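Long-range contact in uncharacterized protein (Bordetella bronchiseptica, PDB 4XG0), which belongs to the DUF1537 family of kinases in acid-sugar catabolism and probably phosphorylates an acid sugar, with the nucleotide expected to bind its C-terminal domain: residues A368-S373 with G388-G393. Residues are numbered along the deposited sequence; the frame is centred on the assembly and turned at random.
Sequences AALQAS and GTLTGG
Ser-373 meets Thr-391 through both backbone and side chain. The amide N of Ser-373 donates to Thr-391 O at 2.8 Å, in a bond bent to 146° at the hydrogen. The same oxygen receives a CA-H contact from Ala-372 CA at 3.4 Å. Beside this bond the two hydroxyls meet, Ser-373 OG lying 2.9 Å from Thr-391 OG1. In both residues the hydroxyl sits between the backbone N and the carbonyl carbon (chi1 57° and 71°), which swings the two oxygens towards each other; a weak hydrogen bond from Thr-391 OG1 to Gly-374 O competes for the threonine proton. Further along, one water donates to Leu-370 O (2.9 Å) and to Gly-392 O (2.7 Å), joining two carbonyls that could not pair directly. Leu-370 O also receives a CA-H contact from Gly-393, whose close approach to the Leu-370 and Gln-371 carbonyls suits a residue without a side chain. On the buried side Leu-370 and Leu-390 cross at about a right angle, their CD1 methyls 3.7 Å apart, while Leu-390 CD2 rests against Ala-372 CB. The contact joins the Schellman motif ending helix 360-369, with Gln-371 at positive phi, just before the chain enters the antiparallel hairpin 374-380/385-391, to the end of strand 385-391, where it leaves that hairpin at the edge of the nucleotide-binding domain's mixed sheet.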
loop_
_atom_site.group_PDB
_atom_site.type_symbol
_atom_site.label_atom_id
_atom_site.label_comp_id
_atom_site.label_asym_id
_atom_site.label_seq_id
_atom_site.Cartn_x
_atom_site.Cartn_y
_atom_site.Cartn_z
ATOM N N ALA A 368 -26.486 5.071 11.054
ATOM C CA ALA A 368 -27.882 5.472 11.104
ATOM C C ALA A 368 -27.982 6.868 10.513
ATOM O O ALA A 368 -28.913 7.159 9.745
ATOM C CB ALA A 368 -28.404 5.451 12.514
ATOM N N ALA A 369 -27.013 7.717 10.850
ATOM C CA ALA A 369 -27.014 9.112 10.384
ATOM C C ALA A 369 -26.831 9.216 8.894
ATOM O O ALA A 369 -27.345 10.130 8.262
ATOM C CB ALA A 369 -25.972 9.912 11.070
ATOM N N LEU A 370 -26.073 8.287 8.329
ATOM C CA LEU A 370 -25.895 8.228 6.872
ATOM C C LEU A 370 -26.958 7.378 6.163
ATOM O O LEU A 370 -26.925 7.226 4.949
ATOM C CB LEU A 370 -24.507 7.710 6.540
ATOM C CG LEU A 370 -23.331 8.637 6.855
ATOM C CD1 LEU A 370 -22.026 7.888 6.736
ATOM C CD2 LEU A 370 -23.341 9.802 5.871
ATOM N N GLN A 371 -27.898 6.831 6.932
ATOM C CA GLN A 371 -29.015 6.052 6.389
ATOM C C GLN A 371 -28.509 4.822 5.639
ATOM O O GLN A 371 -29.127 4.348 4.683
ATOM C CB GLN A 371 -29.921 6.942 5.507
ATOM C CG GLN A 371 -30.282 8.278 6.184
ATOM C CD GLN A 371 -30.995 9.265 5.243
ATOM O OE1 GLN A 371 -30.729 9.303 4.032
ATOM N NE2 GLN A 371 -31.892 10.069 5.804
ATOM N N ALA A 372 -27.377 4.296 6.102
ATOM C CA ALA A 372 -26.837 3.076 5.558
ATOM C C ALA A 372 -27.565 1.883 6.136
ATOM O O ALA A 372 -27.828 1.832 7.352
ATOM C CB ALA A 372 -25.342 2.973 5.858
ATOM N N SER A 373 -27.887 0.933 5.269
ATOM C CA SER A 373 -28.581 -0.287 5.691
ATOM C C SER A 373 -27.594 -1.297 6.286
ATOM O O SER A 373 -27.920 -2.097 7.168
ATOM C CB SER A 373 -29.284 -0.910 4.497
ATOM O OG SER A 373 -28.369 -1.177 3.449
ATOM N N GLY A 388 -15.320 -2.736 4.821
ATOM C CA GLY A 388 -16.309 -2.909 3.776
ATOM C C GLY A 388 -16.668 -1.554 3.211
ATOM O O GLY A 388 -15.958 -0.581 3.428
ATOM N N THR A 389 -17.748 -1.517 2.432
ATOM C CA THR A 389 -18.297 -0.274 1.953
ATOM C C THR A 389 -19.770 -0.130 2.368
ATOM O O THR A 389 -20.505 -1.104 2.408
ATOM C CB THR A 389 -18.187 -0.197 0.449
ATOM O OG1 THR A 389 -18.785 -1.342 -0.171
ATOM C CG2 THR A 389 -16.703 -0.144 0.050
ATOM N N LEU A 390 -20.198 1.098 2.625
ATOM C CA LEU A 390 -21.592 1.322 2.990
ATOM C C LEU A 390 -22.537 0.899 1.885
ATOM O O LEU A 390 -22.325 1.156 0.691
ATOM C CB LEU A 390 -21.902 2.772 3.369
ATOM C CG LEU A 390 -21.148 3.304 4.583
ATOM C CD1 LEU A 390 -21.438 4.769 4.847
ATOM C CD2 LEU A 390 -21.459 2.464 5.807
ATOM N N THR A 391 -23.633 0.263 2.292
ATOM C CA THR A 391 -24.716 0.029 1.358
ATOM C C THR A 391 -25.916 0.834 1.756
ATOM O O THR A 391 -26.231 0.953 2.952
ATOM C CB THR A 391 -25.102 -1.453 1.280
ATOM O OG1 THR A 391 -25.766 -1.847 2.478
ATOM C CG2 THR A 391 -23.868 -2.294 1.125
ATOM N N GLY A 392 -26.579 1.394 0.747
ATOM C CA GLY A 392 -27.744 2.226 0.969
ATOM C C GLY A 392 -27.388 3.624 1.432
ATOM O O GLY A 392 -26.259 3.919 1.811
ATOM N N GLY A 393 -28.369 4.510 1.370
ATOM C CA GLY A 393 -28.231 5.814 1.976
ATOM C C GLY A 393 -27.373 6.768 1.182
ATOM O O GLY A 393 -26.951 6.485 0.059
HETATM O O HOH W 1 -24.984 5.839 3.283
#